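Putative phophotriesterase (PDB 3RHG) is a zinc-binding member of the phosphotriesterase family, in the amidohydrolase superfamily, that probably hydrolyses ester bonds at a site for two divalent metal ions. Local coordinates at residues A[70-75]-A[296-301]. Numbering follows the deposited sequence.
Sequences DKKPIE and FLKQMW
K72 and K298 lie against each other through their aliphatic chains where two loops of the phosphotriesterase (β/α)8 barrel meet: residues 70-73, leading into helix 74-86, and the loop 296-301 that follows the last barrel strand, 289-291. CD of K72 sits 3.8 Å from CG of K298, and the same CD comes obliquely to the indole of W301, 3.7 Å from CZ2. CB of K72 reaches that ring at its edge, in the plane, and P73 adds its CD near the plane as well, 4.1 Å from CH2 of W301. Within its own segment, the CA of K298 lies over one face of the indole.

No direct hydrogen bond joins the two segments; two waters do the bridging. One donates to O of K71 and accepts from NZ of K298, whose chain runs fully extended beyond CG to get there; the same NZ forms a salt bridge with OD1 of D67. The other water links NZ of K72 to O of F296, the carbonyl of a residue that lines the benzoate pocket and packs near H25 and D294 of the zinc site.

The two ammonium groups stay apart, 6.6 Å between NZ of K72 and NZ of K298. K72, bent at chi2 and again at chi4 (-58°), folds back over its own segment. NZ of this buried lysine has three acceptors: the water, O of N28, and O of D70, which NZ of K72 meets at 2.8 Å with a C=O...N angle of 155°, tilted 24° from the carbonyl plane.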
ATOM      1  N   ASP A  70      -0.650 -21.786  -1.276  1.00 28.66           N
ATOM      2  CA  ASP A  70      -1.042 -23.067  -1.858  1.00 28.01           C
ATOM      3  C   ASP A  70      -1.104 -22.968  -3.372  1.00 28.47           C
ATOM      4  O   ASP A  70      -0.961 -21.869  -3.933  1.00 27.46           O
ATOM      5  CB  ASP A  70      -2.405 -23.475  -1.286  1.00 29.10           C
ATOM      6  CG  ASP A  70      -2.667 -24.977  -1.343  1.00 37.27           C
ATOM      7  OD1 ASP A  70      -1.841 -25.769  -1.855  1.00 33.93           O
ATOM      8  OD2 ASP A  70      -3.737 -25.367  -0.844  1.00 46.25           O
ATOM      9  N   LYS A  71      -1.300 -24.110  -4.029  1.00 29.76           N
ATOM     10  CA  LYS A  71      -1.445 -24.149  -5.489  1.00 25.86           C
ATOM     11  C   LYS A  71      -2.549 -23.208  -5.999  1.00 27.45           C
ATOM     12  O   LYS A  71      -3.525 -22.907  -5.283  1.00 28.88           O
ATOM     13  CB  LYS A  71      -1.639 -25.582  -6.000  1.00 36.58           C
ATOM     14  CG  LYS A  71      -2.704 -26.358  -5.282  1.00 40.43           C
ATOM     15  CD  LYS A  71      -2.612 -27.869  -5.578  1.00 46.17           C
ATOM     16  CE  LYS A  71      -3.073 -28.205  -6.977  1.00 47.35           C
ATOM     17  NZ  LYS A  71      -3.379 -29.681  -7.107  1.00 46.42           N
ATOM     18  N   LYS A  72      -2.373 -22.730  -7.228  1.00 25.79           N
ATOM     19  CA  LYS A  72      -3.257 -21.726  -7.805  1.00 24.95           C
ATOM     20  C   LYS A  72      -4.255 -22.409  -8.745  1.00 26.04           C
ATOM     21  O   LYS A  72      -3.857 -22.986  -9.756  1.00 29.73           O
ATOM     22  CB  LYS A  72      -2.426 -20.668  -8.565  1.00 21.91           C
ATOM     23  CG  LYS A  72      -1.231 -20.107  -7.752  1.00 23.43           C
ATOM     24  CD  LYS A  72      -1.716 -19.435  -6.465  1.00 23.98           C
ATOM     25  CE  LYS A  72      -0.564 -18.854  -5.630  1.00 20.91           C
ATOM     26  NZ  LYS A  72       0.431 -19.895  -5.254  1.00 22.77           N
ATOM     27  N   PRO A  73      -5.555 -22.367  -8.416  1.00 25.42           N
ATOM     28  CA  PRO A  73      -6.542 -23.004  -9.311  1.00 28.06           C
ATOM     29  C   PRO A  73      -6.580 -22.348 -10.690  1.00 28.72           C
ATOM     30  O   PRO A  73      -6.549 -21.109 -10.798  1.00 27.20           O
ATOM     31  CB  PRO A  73      -7.878 -22.781  -8.586  1.00 29.09           C
ATOM     32  CG  PRO A  73      -7.491 -22.578  -7.142  1.00 29.56           C
ATOM     33  CD  PRO A  73      -6.176 -21.836  -7.190  1.00 26.19           C
ATOM     34  N   ILE A  74      -6.656 -23.164 -11.740  1.00 27.88           N
ATOM     35  CA  ILE A  74      -6.677 -22.624 -13.096  1.00 29.09           C
ATOM     36  C   ILE A  74      -7.804 -21.597 -13.338  1.00 29.39           C
ATOM     37  O   ILE A  74      -7.592 -20.616 -14.044  1.00 29.79           O
ATOM     38  CB  ILE A  74      -6.667 -23.733 -14.190  1.00 24.42           C
ATOM     39  CG1 ILE A  74      -6.432 -23.098 -15.569  1.00 28.95           C
ATOM     40  CG2 ILE A  74      -7.982 -24.518 -14.152  1.00 30.76           C
ATOM     41  CD1 ILE A  74      -6.034 -24.083 -16.640  1.00 31.36           C
ATOM     42  N   GLU A  75      -8.991 -21.815 -12.765  1.00 30.37           N
ATOM     43  CA  GLU A  75     -10.115 -20.882 -12.914  0.50 31.31           C
ATOM     44  C   GLU A  75      -9.725 -19.487 -12.422  1.00 31.35           C
ATOM     45  O   GLU A  75     -10.067 -18.464 -13.031  1.00 31.70           O
ATOM     46  CB  GLU A  75     -11.339 -21.366 -12.121  0.50 35.59           C
ATOM     47  CG  GLU A  75     -11.481 -22.886 -11.993  0.50 40.40           C
ATOM     48  CD  GLU A  75     -10.851 -23.442 -10.713  0.50 43.79           C
ATOM     49  OE1 GLU A  75      -9.871 -24.206 -10.823  0.50 44.27           O
ATOM     50  OE2 GLU A  75     -11.333 -23.120  -9.598  0.50 43.65           O
ATOM     51  N   PHE A 296       2.761 -13.845  -7.042  1.00 19.86           N
ATOM     52  CA  PHE A 296       3.231 -15.138  -6.562  1.00 18.31           C
ATOM     53  C   PHE A 296       2.480 -15.602  -5.326  1.00 20.20           C
ATOM     54  O   PHE A 296       2.790 -16.666  -4.782  1.00 21.47           O
ATOM     55  CB  PHE A 296       4.752 -15.134  -6.318  1.00 20.92           C
ATOM     56  CG  PHE A 296       5.193 -14.514  -4.995  1.00 19.60           C
ATOM     57  CD1 PHE A 296       5.591 -15.334  -3.938  1.00 21.21           C
ATOM     58  CD2 PHE A 296       5.264 -13.120  -4.832  1.00 19.03           C
ATOM     59  CE1 PHE A 296       6.015 -14.786  -2.706  1.00 20.30           C
ATOM     60  CE2 PHE A 296       5.692 -12.544  -3.616  1.00 20.25           C
ATOM     61  CZ  PHE A 296       6.087 -13.378  -2.560  1.00 21.29           C
ATOM     62  N   LEU A 297       1.494 -14.800  -4.913  1.00 20.65           N
ATOM     63  CA  LEU A 297       0.651 -15.048  -3.744  1.00 19.20           C
ATOM     64  C   LEU A 297      -0.784 -14.766  -4.130  1.00 21.76           C
ATOM     65  O   LEU A 297      -1.033 -13.888  -4.959  1.00 23.03           O
ATOM     66  CB  LEU A 297       1.039 -14.116  -2.590  1.00 21.75           C
ATOM     67  CG  LEU A 297       2.440 -14.251  -1.986  1.00 20.27           C
ATOM     68  CD1 LEU A 297       2.812 -13.030  -1.125  1.00 22.21           C
ATOM     69  CD2 LEU A 297       2.587 -15.585  -1.163  1.00 22.18           C
ATOM     70  N   LYS A 298      -1.735 -15.483  -3.536  1.00 21.34           N
ATOM     71  CA  LYS A 298      -3.122 -15.260  -3.903  1.00 21.22           C
ATOM     72  C   LYS A 298      -3.564 -13.839  -3.558  1.00 20.45           C
ATOM     73  O   LYS A 298      -4.461 -13.295  -4.201  1.00 22.94           O
ATOM     74  CB  LYS A 298      -4.056 -16.306  -3.256  1.00 24.73           C
ATOM     75  CG  LYS A 298      -3.834 -17.733  -3.759  1.00 24.57           C
ATOM     76  CD  LYS A 298      -4.973 -18.636  -3.326  1.00 29.24           C
ATOM     77  CE  LYS A 298      -4.706 -20.073  -3.717  1.00 28.07           C
ATOM     78  NZ  LYS A 298      -5.828 -20.976  -3.296  1.00 29.59           N
ATOM     79  N   GLN A 299      -2.958 -13.246  -2.527  1.00 22.27           N
ATOM     80  CA  GLN A 299      -3.361 -11.910  -2.107  1.00 22.80           C
ATOM     81  C   GLN A 299      -3.059 -10.864  -3.184  1.00 21.69           C
ATOM     82  O   GLN A 299      -3.609  -9.757  -3.151  1.00 22.63           O
ATOM     83  CB  GLN A 299      -2.664 -11.503  -0.811  1.00 21.99           C
ATOM     84  CG  GLN A 299      -1.226 -11.104  -1.012  1.00 22.20           C
ATOM     85  CD  GLN A 299      -0.529 -10.914   0.321  1.00 24.78           C
ATOM     86  OE1 GLN A 299      -0.076 -11.878   0.938  1.00 24.47           O
ATOM     87  NE2 GLN A 299      -0.453  -9.665   0.780  1.00 24.70           N
ATOM     88  N   MET A 300      -2.200 -11.208  -4.142  1.00 20.84           N
ATOM     89  CA  MET A 300      -1.870 -10.244  -5.184  1.00 19.53           C
ATOM     90  C   MET A 300      -2.899 -10.180  -6.313  1.00 22.15           C
ATOM     91  O   MET A 300      -2.899  -9.238  -7.124  1.00 22.38           O
ATOM     92  CB  MET A 300      -0.480 -10.513  -5.748  1.00 21.25           C
ATOM     93  CG  MET A 300       0.591 -10.423  -4.680  1.00 18.34           C
ATOM     94  SD  MET A 300       2.247 -10.808  -5.246  1.00 20.54           S
ATOM     95  CE  MET A 300       2.550  -9.469  -6.440  1.00 20.92           C
ATOM     96  N   TRP A 301      -3.773 -11.179  -6.385  1.00 20.52           N
ATOM     97  CA  TRP A 301      -4.808 -11.169  -7.411  1.00 19.52           C
ATOM     98  C   TRP A 301      -5.758  -9.988  -7.212  1.00 22.88           C
ATOM     99  O   TRP A 301      -6.121  -9.670  -6.069  1.00 23.83           O
ATOM    100  CB  TRP A 301      -5.619 -12.459  -7.309  1.00 22.05           C
ATOM    101  CG  TRP A 301      -4.880 -13.680  -7.732  1.00 23.89           C
ATOM    102  CD1 TRP A 301      -3.770 -13.752  -8.543  1.00 23.27           C
ATOM    103  CD2 TRP A 301      -5.247 -15.024  -7.431  1.00 24.32           C
ATOM    104  NE1 TRP A 301      -3.420 -15.070  -8.739  1.00 25.44           N
ATOM    105  CE2 TRP A 301      -4.305 -15.870  -8.057  1.00 26.80           C
ATOM    106  CE3 TRP A 301      -6.263 -15.596  -6.657  1.00 27.84           C
ATOM    107  CZ2 TRP A 301      -4.361 -17.266  -7.944  1.00 27.26           C
ATOM    108  CZ3 TRP A 301      -6.328 -16.971  -6.560  1.00 24.11           C
ATOM    109  CH2 TRP A 301      -5.384 -17.794  -7.200  1.00 27.17           C
TER
HETATM  110  O   HOH W   1      -5.347 -23.690  -3.580  1.00 39.26           O
HETATM  111  O   HOH W   2       1.779 -18.641  -3.239  1.00 25.49           O